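Local coordinates for protein beta-L-arabinobiosidase (Bacteroides thetaiotaomicron, PDB 5MQR) that probably hydrolyses glycosidic bonds of plant pectin, acting as a beta-L-arabinobiosidase and possibly also as a sialidase, at residues Y126-P129 / D130-K134; Y434-V437 / W438-V441; L696-R699 / S700-K704; S858-E861 / N862-N866; G1093-D1096 / T1097-L1101. One frame throughout, in Å; residues are numbered along the deposited sequence.

Overall arrangement
All five contacts are local, each formed within one continuous run of chain, and they lie well apart: even the closest pair by nearest atoms, interactions 4 and 5, leaves about 19 Å between them. Interaction 2 is buried and interaction 4 partly so; 1, 3 and 5 lie at the surface. No two hold the same elements. Interaction 1 is a turn in a propeller loop, tied by a backbone bond and a water bridge. Interaction 2 folds the chain between two sheets around a serine hydroxyl. Interaction 3 depends on an arginine-tyrosine pair, whereas interaction 4 closes a helix through its backbone. Interaction 5, at a sheet edge, is made by methyl groups packing on backbone and side chains, without hydrogen bonds between its two segments.

Interaction 1. Residues Y126-P129 / D130-K134; sequences YKVP and DGYTK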
loop_
_atom_site.group_PDB
_atom_site.type_symbol
_atom_site.label_atom_id
_atom_site.label_comp_id
_atom_site.label_asym_id
_atom_site.label_seq_id
_atom_site.Cartn_x
_atom_site.Cartn_y
_atom_site.Cartn_z
ATOM N N TYR A 126 -6.019 -37.152 -34.290
ATOM C CA TYR A 126 -5.019 -38.153 -34.663
ATOM C C TYR A 126 -5.639 -39.536 -34.602
ATOM O O TYR A 126 -6.344 -39.857 -33.662
ATOM C CB TYR A 126 -3.837 -38.060 -33.702
ATOM C CG TYR A 126 -2.638 -38.920 -34.048
ATOM C CD1 TYR A 126 -2.622 -40.297 -33.749
ATOM C CD2 TYR A 126 -1.495 -38.358 -34.655
ATOM C CE1 TYR A 126 -1.525 -41.092 -34.074
ATOM C CE2 TYR A 126 -0.388 -39.147 -34.970
ATOM C CZ TYR A 126 -0.410 -40.514 -34.686
ATOM O OH TYR A 126 0.669 -41.298 -34.974
ATOM N N LYS A 127 -5.353 -40.361 -35.601
ATOM C CA LYS A 127 -5.870 -41.731 -35.660
ATOM C C LYS A 127 -5.116 -42.675 -34.763
ATOM O O LYS A 127 -3.934 -42.877 -34.952
ATOM C CB LYS A 127 -5.803 -42.275 -37.089
ATOM C CG LYS A 127 -6.987 -41.827 -37.918
ATOM C CD LYS A 127 -6.743 -41.803 -39.439
ATOM C CE LYS A 127 -7.312 -40.499 -40.038
ATOM N NZ LYS A 127 -7.798 -40.670 -41.440
ATOM N N VAL A 128 -5.815 -43.263 -33.800
ATOM C CA VAL A 128 -5.282 -44.394 -33.040
ATOM C C VAL A 128 -5.189 -45.544 -34.044
ATOM O O VAL A 128 -6.156 -45.764 -34.784
ATOM C CB VAL A 128 -6.211 -44.808 -31.883
ATOM C CG1 VAL A 128 -5.633 -46.000 -31.126
ATOM C CG2 VAL A 128 -6.454 -43.637 -30.946
ATOM N N PRO A 129 -4.038 -46.254 -34.123
ATOM C CA PRO A 129 -4.005 -47.313 -35.144
ATOM C C PRO A 129 -5.049 -48.421 -34.876
ATOM O O PRO A 129 -5.229 -48.840 -33.723
ATOM C CB PRO A 129 -2.562 -47.863 -35.080
ATOM C CG PRO A 129 -1.810 -47.009 -34.144
ATOM C CD PRO A 129 -2.780 -46.174 -33.361
ATOM N N ASP A 130 -5.754 -48.829 -35.934
ATOM C CA ASP A 130 -6.666 -49.974 -35.890
ATOM C C ASP A 130 -5.916 -51.186 -35.317
ATOM O O ASP A 130 -4.835 -51.521 -35.809
ATOM C CB ASP A 130 -7.182 -50.304 -37.308
ATOM C CG ASP A 130 -8.287 -49.345 -37.809
ATOM O OD1 ASP A 130 -8.704 -48.401 -37.106
ATOM O OD2 ASP A 130 -8.756 -49.544 -38.948
ATOM N N GLY A 131 -6.465 -51.806 -34.273
ATOM C CA GLY A 131 -5.856 -52.975 -33.637
ATOM C C GLY A 131 -5.156 -52.701 -32.321
ATOM O O GLY A 131 -4.645 -53.625 -31.687
ATOM N N TYR A 132 -5.127 -51.435 -31.905
ATOM C CA TYR A 132 -4.585 -51.044 -30.599
ATOM C C TYR A 132 -5.402 -51.672 -29.469
ATOM O O TYR A 132 -6.639 -51.722 -29.560
ATOM C CB TYR A 132 -4.614 -49.513 -30.457
ATOM C CG TYR A 132 -4.245 -48.988 -29.085
ATOM C CD1 TYR A 132 -5.208 -48.836 -28.095
ATOM C CD2 TYR A 132 -2.922 -48.648 -28.778
ATOM C CE1 TYR A 132 -4.874 -48.369 -26.828
ATOM C CE2 TYR A 132 -2.576 -48.175 -27.515
ATOM C CZ TYR A 132 -3.558 -48.026 -26.546
ATOM O OH TYR A 132 -3.236 -47.521 -25.301
ATOM N N THR A 133 -4.711 -52.113 -28.412
ATOM C CA THR A 133 -5.338 -52.732 -27.245
ATOM C C THR A 133 -4.681 -52.195 -25.992
ATOM O O THR A 133 -3.609 -51.600 -26.056
ATOM C CB THR A 133 -5.248 -54.296 -27.263
ATOM O OG1 THR A 133 -3.883 -54.712 -27.221
ATOM C CG2 THR A 133 -5.885 -54.884 -28.513
ATOM N N LYS A 134 -5.384 -52.350 -24.874
ATOM C CA LYS A 134 -4.851 -52.171 -23.540
ATOM C C LYS A 134 -5.144 -53.435 -22.736
ATOM O O LYS A 134 -6.172 -54.101 -22.956
ATOM C CB LYS A 134 -5.542 -51.022 -22.827
ATOM C CG LYS A 134 -5.511 -49.699 -23.549
ATOM C CD LYS A 134 -5.948 -48.620 -22.583
ATOM C CE LYS A 134 -5.926 -47.263 -23.237
ATOM N NZ LYS A 134 -6.089 -46.180 -22.249
HETATM O O HOH W 1 -8.650 -47.035 -34.822
#
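Asp-130 OD1 accepts two donors: a water that also bridges to Val-128 O, and the backbone N of Asp-144. The water oxygen lies 2.7 Å from Asp-130 OD1 and 2.8 Å from Val-128 O, donating to both, and so ties the carboxylate back to the chain two residues earlier. Directly after Val-128 the backbone makes a type II turn from Pro-129 to Tyr-132. It is closed by Tyr-132 N donating to Pro-129 O at 3.2 Å, with the donor tilted 31° from the carbonyl plane. Gly-131 takes the third place, with a positive phi of 103° that would jam a side chain against the preceding carbonyl oxygen. Beside the turn the contact is apolar. Val-128 holds CG1 anti to its nitrogen, chi1 179°, and this branch meets Tyr-132 CB at 3.7 Å. The start of the ring is hardly farther, with Val-128 CG1 3.9 Å from Tyr-132 CG, the methyl coming in obliquely. The phenol then runs on to its own acceptor, Asn-183 O, while Lys-134 CE lies at the ring edge, in plane. The amine of Lys-134 forms salt bridges with Asp-177 and Asp-181. Pro-129 leans on Phe-210. The whole turn belongs to the loop that leaves strand 120-123, the last of one four-stranded antiparallel sheet, and leads to strand 148-157, the first of the next, as in the passage between blades of a beta propeller.

Interaction 2. Residues Y434-V437 / W438-V441; sequences YSPV and WAPV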
loop_
_atom_site.group_PDB
_atom_site.type_symbol
_atom_site.label_atom_id
_atom_site.label_comp_id
_atom_site.label_asym_id
_atom_site.label_seq_id
_atom_site.Cartn_x
_atom_site.Cartn_y
_atom_site.Cartn_z
ATOM N N TYR A 434 -15.372 -7.603 -15.388
ATOM C CA TYR A 434 -15.811 -8.935 -15.753
ATOM C C TYR A 434 -16.486 -8.783 -17.110
ATOM O O TYR A 434 -17.532 -8.144 -17.200
ATOM C CB TYR A 434 -16.810 -9.435 -14.700
ATOM C CG TYR A 434 -17.375 -10.798 -15.004
ATOM C CD1 TYR A 434 -16.605 -11.951 -14.831
ATOM C CD2 TYR A 434 -18.674 -10.940 -15.448
ATOM C CE1 TYR A 434 -17.131 -13.211 -15.102
ATOM C CE2 TYR A 434 -19.195 -12.189 -15.724
ATOM C CZ TYR A 434 -18.425 -13.325 -15.558
ATOM O OH TYR A 434 -18.947 -14.567 -15.865
ATOM N N SER A 435 -15.884 -9.354 -18.158
ATOM C CA SER A 435 -16.255 -9.050 -19.536
ATOM C C SER A 435 -16.408 -10.326 -20.399
ATOM O O SER A 435 -15.463 -10.753 -21.072
ATOM C CB SER A 435 -15.259 -8.062 -20.136
ATOM O OG SER A 435 -15.739 -7.584 -21.369
ATOM N N PRO A 436 -17.601 -10.962 -20.335
ATOM C CA PRO A 436 -17.929 -12.079 -21.238
ATOM C C PRO A 436 -18.049 -11.599 -22.674
ATOM O O PRO A 436 -18.344 -10.434 -22.897
ATOM C CB PRO A 436 -19.287 -12.583 -20.701
ATOM C CG PRO A 436 -19.362 -12.080 -19.305
ATOM C CD PRO A 436 -18.678 -10.750 -19.350
ATOM N N VAL A 437 -17.811 -12.491 -23.632
ATOM C CA VAL A 437 -17.818 -12.129 -25.073
ATOM C C VAL A 437 -19.164 -11.495 -25.466
ATOM O O VAL A 437 -19.190 -10.511 -26.206
ATOM C CB VAL A 437 -17.491 -13.341 -26.002
ATOM C CG1 VAL A 437 -17.430 -12.918 -27.485
ATOM C CG2 VAL A 437 -16.152 -13.950 -25.625
ATOM N N TRP A 438 -20.259 -12.053 -24.950
ATOM C CA TRP A 438 -21.620 -11.579 -25.257
ATOM C C TRP A 438 -22.193 -10.595 -24.233
ATOM O O TRP A 438 -23.356 -10.199 -24.338
ATOM C CB TRP A 438 -22.563 -12.773 -25.459
ATOM C CG TRP A 438 -22.392 -13.453 -26.795
ATOM C CD1 TRP A 438 -21.349 -13.299 -27.692
ATOM C CD2 TRP A 438 -23.271 -14.426 -27.382
ATOM N NE1 TRP A 438 -21.539 -14.114 -28.791
ATOM C CE2 TRP A 438 -22.708 -14.810 -28.631
ATOM C CE3 TRP A 438 -24.474 -15.008 -26.977
ATOM C CZ2 TRP A 438 -23.319 -15.721 -29.483
ATOM C CZ3 TRP A 438 -25.082 -15.936 -27.836
ATOM C CH2 TRP A 438 -24.493 -16.276 -29.073
ATOM N N ALA A 439 -21.376 -10.193 -23.255
ATOM C CA ALA A 439 -21.725 -9.114 -22.355
ATOM C C ALA A 439 -20.488 -8.242 -22.081
ATOM O O ALA A 439 -20.078 -8.091 -20.920
ATOM C CB ALA A 439 -22.305 -9.672 -21.045
ATOM N N PRO A 440 -19.913 -7.648 -23.142
ATOM C CA PRO A 440 -18.600 -7.020 -23.024
ATOM C C PRO A 440 -18.636 -5.663 -22.354
ATOM O O PRO A 440 -19.655 -4.961 -22.401
ATOM C CB PRO A 440 -18.162 -6.865 -24.485
ATOM C CG PRO A 440 -19.435 -6.660 -25.217
ATOM C CD PRO A 440 -20.454 -7.509 -24.509
ATOM N N VAL A 441 -17.529 -5.318 -21.712
ATOM C CA VAL A 441 -17.338 -4.006 -21.141
ATOM C C VAL A 441 -16.377 -3.227 -22.040
ATOM O O VAL A 441 -15.387 -3.779 -22.480
ATOM C CB VAL A 441 -16.771 -4.143 -19.715
ATOM C CG1 VAL A 441 -16.374 -2.783 -19.150
ATOM C CG2 VAL A 441 -17.785 -4.843 -18.830
#
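This is a tight chain reversal, mostly buried, where strand 431-435 ends and the chain turns back toward strand 441-444. A side-chain-to-backbone bond and a type I turn from Pro-436 to Ala-439 hold it together. Ser-435 OG accepts the N-H of Val-441 N at 2.9 Å, almost straight at 166°. The hydroxyl gets there because it stands opposite its own backbone nitrogen, chi1 -170°, which also brings Ser-435 OG to 3.4 Å from Pro-440 CA. Putting an alanine at Ser-435 would probably leave the Val-441 N-H without its acceptor and remove the tie between the two arms at this level. The turn itself is closed by Ala-439 N donating to Pro-436 O at 3.1 Å, the donor standing well above the carbonyl plane. Packing follows the same fold: Ala-439 CB lies 4.1 Å from Pro-436 CD, and Val-441 CG2 rests 3.7 Å from Tyr-434 O. At the apex Val-437 CG1 approaches Trp-438 CD1 at 3.9 Å, while the indole makes a cation-pi contact with Arg-58. Two residues reach the surroundings of the bound calcium ion. Tyr-434 OH is hydrogen-bonded to Asp-457, and Ala-439 packs on Asp-452; both of these aspartates belong to the calcium site. Strand 431-435 lies in the large mixed sheet and strand 441-444 in another, antiparallel one, so the reversal is a sheet-to-sheet connection beside a calcium site, within the carbohydrate-binding-module-like region of the protein.

Interaction 3. Residues L696-R699 / S700-K704; sequences LVQR and SYSDK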
loop_
_atom_site.group_PDB
_atom_site.type_symbol
_atom_site.label_atom_id
_atom_site.label_comp_id
_atom_site.label_asym_id
_atom_site.label_seq_id
_atom_site.Cartn_x
_atom_site.Cartn_y
_atom_site.Cartn_z
ATOM N N LEU A 696 0.767 21.677 34.106
ATOM C CA LEU A 696 -0.678 21.569 34.391
ATOM C C LEU A 696 -1.010 22.191 35.751
ATOM O O LEU A 696 -1.992 22.909 35.872
ATOM C CB LEU A 696 -1.176 20.127 34.356
ATOM C CG LEU A 696 -1.029 19.392 33.030
ATOM C CD1 LEU A 696 -1.517 17.962 33.211
ATOM C CD2 LEU A 696 -1.807 20.065 31.918
ATOM N N VAL A 697 -0.174 21.922 36.753
ATOM C CA VAL A 697 -0.330 22.538 38.064
ATOM C C VAL A 697 -0.157 24.067 38.011
ATOM O O VAL A 697 0.530 24.602 37.131
ATOM C CB VAL A 697 0.636 21.948 39.129
ATOM C CG1 VAL A 697 0.426 20.439 39.298
ATOM C CG2 VAL A 697 2.088 22.315 38.820
ATOM N N GLN A 698 -0.816 24.748 38.949
ATOM C CA GLN A 698 -0.870 26.207 38.984
ATOM C C GLN A 698 0.473 26.760 39.432
ATOM O O GLN A 698 0.845 26.574 40.580
ATOM C CB GLN A 698 -1.952 26.680 39.968
ATOM C CG GLN A 698 -2.036 28.191 40.181
ATOM C CD GLN A 698 -2.655 28.884 38.998
ATOM O OE1 GLN A 698 -1.986 29.644 38.258
ATOM N NE2 GLN A 698 -3.945 28.609 38.781
ATOM N N ARG A 699 1.178 27.473 38.561
ATOM C CA ARG A 699 2.474 28.070 38.943
ATOM C C ARG A 699 2.321 29.533 39.397
ATOM O O ARG A 699 1.533 30.279 38.838
ATOM C CB ARG A 699 3.482 27.934 37.801
ATOM C CG ARG A 699 3.600 26.497 37.292
ATOM C CD ARG A 699 4.287 25.585 38.290
ATOM N NE ARG A 699 5.724 25.815 38.312
ATOM C CZ ARG A 699 6.553 25.443 39.289
ATOM N NH1 ARG A 699 6.114 24.830 40.385
ATOM N NH2 ARG A 699 7.844 25.700 39.176
ATOM N N SER A 700 3.096 29.923 40.397
ATOM C CA SER A 700 2.988 31.270 40.997
ATOM C C SER A 700 3.571 32.399 40.125
ATOM O O SER A 700 3.310 33.574 40.395
ATOM C CB SER A 700 3.690 31.301 42.355
ATOM O OG SER A 700 5.083 31.142 42.170
ATOM N N TYR A 701 4.370 32.047 39.112
ATOM C CA TYR A 701 5.046 33.036 38.246
ATOM C C TYR A 701 4.429 33.070 36.847
ATOM O O TYR A 701 4.899 33.773 35.961
ATOM C CB TYR A 701 6.550 32.742 38.181
ATOM C CG TYR A 701 6.850 31.318 37.754
ATOM C CD1 TYR A 701 6.882 30.974 36.403
ATOM C CD2 TYR A 701 7.060 30.312 38.701
ATOM C CE1 TYR A 701 7.142 29.679 36.008
ATOM C CE2 TYR A 701 7.323 29.007 38.313
ATOM C CZ TYR A 701 7.361 28.693 36.963
ATOM O OH TYR A 701 7.616 27.403 36.550
ATOM N N SER A 702 3.354 32.319 36.652
ATOM C CA SER A 702 2.749 32.230 35.336
ATOM C C SER A 702 1.983 33.517 35.041
ATOM O O SER A 702 1.715 34.300 35.933
ATOM C CB SER A 702 1.851 31.009 35.256
ATOM O OG SER A 702 0.823 31.133 36.211
ATOM N N ASP A 703 1.675 33.742 33.773
ATOM C CA ASP A 703 0.842 34.866 33.366
ATOM C C ASP A 703 -0.614 34.430 33.578
ATOM O O ASP A 703 -0.866 33.421 34.254
ATOM C CB ASP A 703 1.132 35.226 31.895
ATOM C CG ASP A 703 0.937 36.696 31.593
ATOM O OD1 ASP A 703 -0.074 37.288 32.052
ATOM O OD2 ASP A 703 1.800 37.250 30.877
ATOM N N LYS A 704 -1.566 35.167 33.000
ATOM C CA LYS A 704 -2.989 34.793 33.050
ATOM C C LYS A 704 -3.172 33.368 32.513
ATOM O O LYS A 704 -2.384 32.897 31.667
ATOM C CB LYS A 704 -3.847 35.775 32.237
ATOM C CG LYS A 704 -3.779 37.252 32.677
ATOM C CD LYS A 704 -4.954 38.097 32.158
ATOM C CE LYS A 704 -4.827 38.423 30.672
ATOM N NZ LYS A 704 -6.131 38.508 29.909
#
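Hydrogen bonding comes first: Arg-699 grips the hydroxyl of Tyr-701 side-on with two nitrogens. Arg-699 NE donates to Tyr-701 OH at 3.0 Å, and Arg-699 NH2 reaches the same Tyr-701 OH at 3.1 Å. The oxygen lies in the guanidinium plane, but the phenol ring stands almost square to that plane, 88° away. The arginine achieves this by folding back, bent at both chi2 (-70°) and chi3 (-76°), so that the two side chains run alongside each other in the same direction. Arg-699 O also has a partner in Ser-702 OG at 2.9 Å, across a type I turn from Arg-699 to Ser-702; Asn-706 OD1 is a second acceptor within reach of that hydroxyl.

The apolar share is a CH-pi contact. Arg-699 CB sits over one face of the Tyr-701 ring, 4.2 Å from its centroid and offset toward the rim. Around the pair, Phe-695 makes a cation-pi contact with the arginine, and a bound buffer molecule lies next to Tyr-701. In chemical terms the phenol oxygen acts purely as an acceptor toward the arginine, so these two bonds do not use the hydroxyl's own hydrogen, and the two-point grip would resist rotation of the guanidinium.

Interaction 4. Residues S858-E861 / N862-N866; sequences SLVE and NDLWN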
loop_
_atom_site.group_PDB
_atom_site.type_symbol
_atom_site.label_atom_id
_atom_site.label_comp_id
_atom_site.label_asym_id
_atom_site.label_seq_id
_atom_site.Cartn_x
_atom_site.Cartn_y
_atom_site.Cartn_z
ATOM N N SER A 858 27.249 36.927 11.884
ATOM C CA SER A 858 28.652 37.333 12.037
ATOM C C SER A 858 29.102 37.430 13.477
ATOM O O SER A 858 30.167 36.931 13.813
ATOM C CB SER A 858 28.951 38.647 11.327
ATOM O OG SER A 858 29.292 38.331 10.003
ATOM N N LEU A 859 28.290 38.047 14.323
ATOM C CA LEU A 859 28.641 38.165 15.742
ATOM C C LEU A 859 28.721 36.804 16.422
ATOM O O LEU A 859 29.644 36.571 17.179
ATOM C CB LEU A 859 27.674 39.066 16.498
ATOM C CG LEU A 859 27.789 40.557 16.177
ATOM C CD1 LEU A 859 26.602 41.302 16.763
ATOM C CD2 LEU A 859 29.082 41.147 16.715
ATOM N N VAL A 860 27.801 35.890 16.132
ATOM C CA VAL A 860 27.879 34.574 16.752
ATOM C C VAL A 860 29.143 33.847 16.295
ATOM O O VAL A 860 29.849 33.258 17.113
ATOM C CB VAL A 860 26.615 33.715 16.503
ATOM C CG1 VAL A 860 26.822 32.277 16.976
ATOM C CG2 VAL A 860 25.438 34.320 17.237
ATOM N N GLU A 861 29.414 33.888 14.995
ATOM C CA GLU A 861 30.538 33.138 14.420
ATOM C C GLU A 861 31.891 33.666 14.873
ATOM O O GLU A 861 32.805 32.878 15.151
ATOM C CB GLU A 861 30.475 33.143 12.899
ATOM C CG GLU A 861 29.379 32.247 12.347
ATOM C CD GLU A 861 29.436 32.129 10.834
ATOM O OE1 GLU A 861 29.823 33.103 10.169
ATOM O OE2 GLU A 861 29.094 31.051 10.315
ATOM N N ASN A 862 32.008 34.990 14.937
ATOM C CA ASN A 862 33.250 35.634 15.350
ATOM C C ASN A 862 33.439 35.660 16.859
ATOM O O ASN A 862 34.543 35.443 17.332
ATOM C CB ASN A 862 33.346 37.061 14.777
ATOM C CG ASN A 862 33.499 37.081 13.250
ATOM O OD1 ASN A 862 33.961 36.115 12.620
ATOM N ND2 ASN A 862 33.103 38.189 12.648
ATOM N N ASP A 863 32.373 35.921 17.612
ATOM C CA ASP A 863 32.486 36.177 19.044
ATOM C C ASP A 863 32.133 34.993 19.937
ATOM O O ASP A 863 32.662 34.909 21.036
ATOM C CB ASP A 863 31.612 37.363 19.456
ATOM C CG ASP A 863 32.054 38.676 18.845
ATOM O OD1 ASP A 863 32.957 38.711 17.992
ATOM O OD2 ASP A 863 31.508 39.706 19.244
ATOM N N LEU A 864 31.219 34.106 19.519
ATOM C CA LEU A 864 30.798 32.983 20.383
ATOM C C LEU A 864 31.492 31.663 20.082
ATOM O O LEU A 864 31.509 30.768 20.927
ATOM C CB LEU A 864 29.282 32.824 20.378
ATOM C CG LEU A 864 28.515 34.072 20.831
ATOM C CD1 LEU A 864 27.034 33.736 20.923
ATOM C CD2 LEU A 864 29.014 34.632 22.155
ATOM N N TRP A 865 32.084 31.549 18.895
ATOM C CA TRP A 865 32.917 30.412 18.555
ATOM C C TRP A 865 34.190 30.469 19.398
ATOM O O TRP A 865 34.992 31.394 19.261
ATOM C CB TRP A 865 33.273 30.426 17.077
ATOM C CG TRP A 865 34.044 29.212 16.648
ATOM C CD1 TRP A 865 35.342 29.166 16.200
ATOM C CD2 TRP A 865 33.575 27.864 16.654
ATOM N NE1 TRP A 865 35.696 27.870 15.910
ATOM C CE2 TRP A 865 34.637 27.049 16.188
ATOM C CE3 TRP A 865 32.364 27.261 17.012
ATOM C CZ2 TRP A 865 34.512 25.663 16.057
ATOM C CZ3 TRP A 865 32.238 25.877 16.876
ATOM C CH2 TRP A 865 33.305 25.097 16.404
ATOM N N ASN A 866 34.345 29.495 20.289
ATOM C CA ASN A 866 35.540 29.378 21.148
ATOM C C ASN A 866 36.534 28.558 20.352
ATOM O O ASN A 866 36.264 27.399 20.064
ATOM C CB ASN A 866 35.153 28.683 22.465
ATOM C CG ASN A 866 36.318 28.472 23.401
ATOM O OD1 ASN A 866 37.390 28.035 22.992
ATOM N ND2 ASN A 866 36.098 28.743 24.677
#
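Val-860 O takes two backbone N-H groups at the tightly packed end of this helix: Leu-864 N at 2.9 Å and, weakly, Trp-865 N at 3.3 Å. The second, one residue longer in reach, marks a wider pi-type turn where the helix stops. The buried side chains of Val-860 and Leu-864 also meet, crossing at an angle, with Val-860 CG2 4.1 Å from Leu-864 CD1. The next carbonyl is closely covered too, since Trp-865 CB presses to 3.2 Å from Glu-861 O.

On the other flank the side chains are looser and more polar, though the backbone bonds remain regular. Asn-862 N donates to Ser-858 O at 2.9 Å, an ordinary helical bond, but the amide of Asn-862 lies on the exposed side without bonding to that carbonyl. Asp-863 N likewise donates to Leu-859 O at 2.8 Å. The side chain of Asp-863, with CG beside its own nitrogen (chi1 -65°), runs alongside Leu-859 in the same direction and brings Asp-863 OD2 to 3.8 Å from Leu-859 CD2; both residues also touch Leu-795. With an alanine at Asp-863 the backbone bond could stay, but Leu-859 would probably lose the carboxylate lying beside it and keep less to hold it on this flank.

Glu-861 points elsewhere, its OE2 taking the backbone N of Asp-898. Helix 843-864 ends here: Val-860 and Leu-864 pack on Asn-823 of helix 820-839, Trp-865 meets Phe-872 and Tyr-903 edge-to-face, and the chain passes straight into strand 865-866, which pairs antiparallel with strand 871-872.

Interaction 5. Residues G1093-D1096 / T1097-L1101; sequences GHAD and TLTRL
Leu-1101 reaches back to the strand before the loop and lays its forked end on the backbone around His-1094. With CG opposite its own nitrogen (chi1 174°) and chi2 at 57°, these torsions lay both methyls against the strand backbone: Leu-1101 CD1 touches His-1094 O at 3.7 Å, while Leu-1101 CD2 lies 3.7 Å from His-1094 N and 3.9 Å from Gly-1093 C. A beta carbon at Gly-1093 would point toward the leucine and only touch Leu-1101 CD1.

Ala-1095 also faces the returning chain. Ala-1095 CB rests 3.7 Å from Thr-1097 O and, more loosely, 4.3 Å from Thr-1099 CG2. At the bend, Thr-1097 turns OG1 between its own nitrogen and carbonyl carbon, chi1 59°, which puts CG2 beside its own nitrogen, next to the Asp-1096 carbonyl.

Strand 1090-1095 is the outermost of a five-stranded antiparallel sheet, bonded to strand 1082-1087, whereas the backbone of Leu-1101 pairs instead with Ile-1042. The two arms therefore meet through side chains rather than as paired strands, an arrangement consistent with a beta-arch at the edge of the C-terminal domain of the glycosyl hydrolase family 65 type.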
loop_
_atom_site.group_PDB
_atom_site.type_symbol
_atom_site.label_atom_id
_atom_site.label_comp_id
_atom_site.label_asym_id
_atom_site.label_seq_id
_atom_site.Cartn_x
_atom_site.Cartn_y
_atom_site.Cartn_z
ATOM N N GLY A 1093 6.031 9.933 -5.733
ATOM C CA GLY A 1093 7.455 9.651 -5.887
ATOM C C GLY A 1093 7.866 8.372 -5.187
ATOM O O GLY A 1093 7.164 7.853 -4.325
ATOM N N HIS A 1094 9.035 7.888 -5.546
ATOM C CA HIS A 1094 9.473 6.570 -5.150
ATOM C C HIS A 1094 10.977 6.525 -5.187
ATOM O O HIS A 1094 11.596 7.099 -6.076
ATOM C CB HIS A 1094 8.894 5.573 -6.140
ATOM C CG HIS A 1094 9.632 4.283 -6.224
ATOM N ND1 HIS A 1094 9.704 3.395 -5.170
ATOM C CD2 HIS A 1094 10.301 3.708 -7.249
ATOM C CE1 HIS A 1094 10.393 2.330 -5.539
ATOM N NE2 HIS A 1094 10.772 2.497 -6.793
ATOM N N ALA A 1095 11.549 5.818 -4.221
ATOM C CA ALA A 1095 12.966 5.505 -4.207
ATOM C C ALA A 1095 13.168 4.060 -3.749
ATOM O O ALA A 1095 12.392 3.553 -2.975
ATOM C CB ALA A 1095 13.708 6.476 -3.293
ATOM N N ASP A 1096 14.229 3.423 -4.225
ATOM C CA ASP A 1096 14.539 2.022 -3.890
ATOM C C ASP A 1096 15.120 1.844 -2.480
ATOM O O ASP A 1096 15.099 0.734 -1.949
ATOM C CB ASP A 1096 15.562 1.428 -4.886
ATOM C CG ASP A 1096 15.039 1.327 -6.313
ATOM O OD1 ASP A 1096 13.821 1.230 -6.541
ATOM O OD2 ASP A 1096 15.888 1.312 -7.228
ATOM N N THR A 1097 15.668 2.911 -1.909
ATOM C CA THR A 1097 16.314 2.872 -0.618
ATOM C C THR A 1097 15.842 4.043 0.251
ATOM O O THR A 1097 15.230 5.013 -0.242
ATOM C CB THR A 1097 17.853 2.976 -0.783
ATOM O OG1 THR A 1097 18.198 4.206 -1.456
ATOM C CG2 THR A 1097 18.406 1.775 -1.602
ATOM N N LEU A 1098 16.126 3.949 1.554
ATOM C CA LEU A 1098 15.960 5.100 2.424
ATOM C C LEU A 1098 17.038 6.108 2.081
ATOM O O LEU A 1098 18.186 5.878 2.336
ATOM C CB LEU A 1098 16.004 4.710 3.900
ATOM C CG LEU A 1098 14.774 3.909 4.339
ATOM C CD1 LEU A 1098 14.952 3.413 5.762
ATOM C CD2 LEU A 1098 13.499 4.717 4.215
ATOM N N THR A 1099 16.639 7.220 1.482
ATOM C CA THR A 1099 17.580 8.208 0.967
ATOM C C THR A 1099 16.729 9.442 0.683
ATOM O O THR A 1099 15.500 9.379 0.795
ATOM C CB THR A 1099 18.357 7.686 -0.280
ATOM O OG1 THR A 1099 19.364 8.627 -0.652
ATOM C CG2 THR A 1099 17.444 7.459 -1.482
ATOM N N ARG A 1100 17.363 10.567 0.377
ATOM C CA ARG A 1100 16.613 11.781 0.049
ATOM C C ARG A 1100 15.698 11.589 -1.204
ATOM O O ARG A 1100 16.130 11.102 -2.234
ATOM C CB ARG A 1100 17.565 12.960 -0.170
ATOM C CG ARG A 1100 16.849 14.266 -0.401
ATOM C CD ARG A 1100 17.794 15.412 -0.690
ATOM N NE ARG A 1100 18.306 15.976 0.553
ATOM C CZ ARG A 1100 19.595 16.064 0.919
ATOM N NH1 ARG A 1100 20.590 15.632 0.134
ATOM N NH2 ARG A 1100 19.898 16.617 2.102
ATOM N N LEU A 1101 14.449 11.998 -1.095
ATOM C CA LEU A 1101 13.489 11.903 -2.181
ATOM C C LEU A 1101 12.743 13.227 -2.259
ATOM O O LEU A 1101 12.166 13.682 -1.264
ATOM C CB LEU A 1101 12.531 10.745 -1.928
ATOM C CG LEU A 1101 11.360 10.567 -2.899
ATOM C CD1 LEU A 1101 11.825 10.401 -4.349
ATOM C CD2 LEU A 1101 10.516 9.374 -2.458
#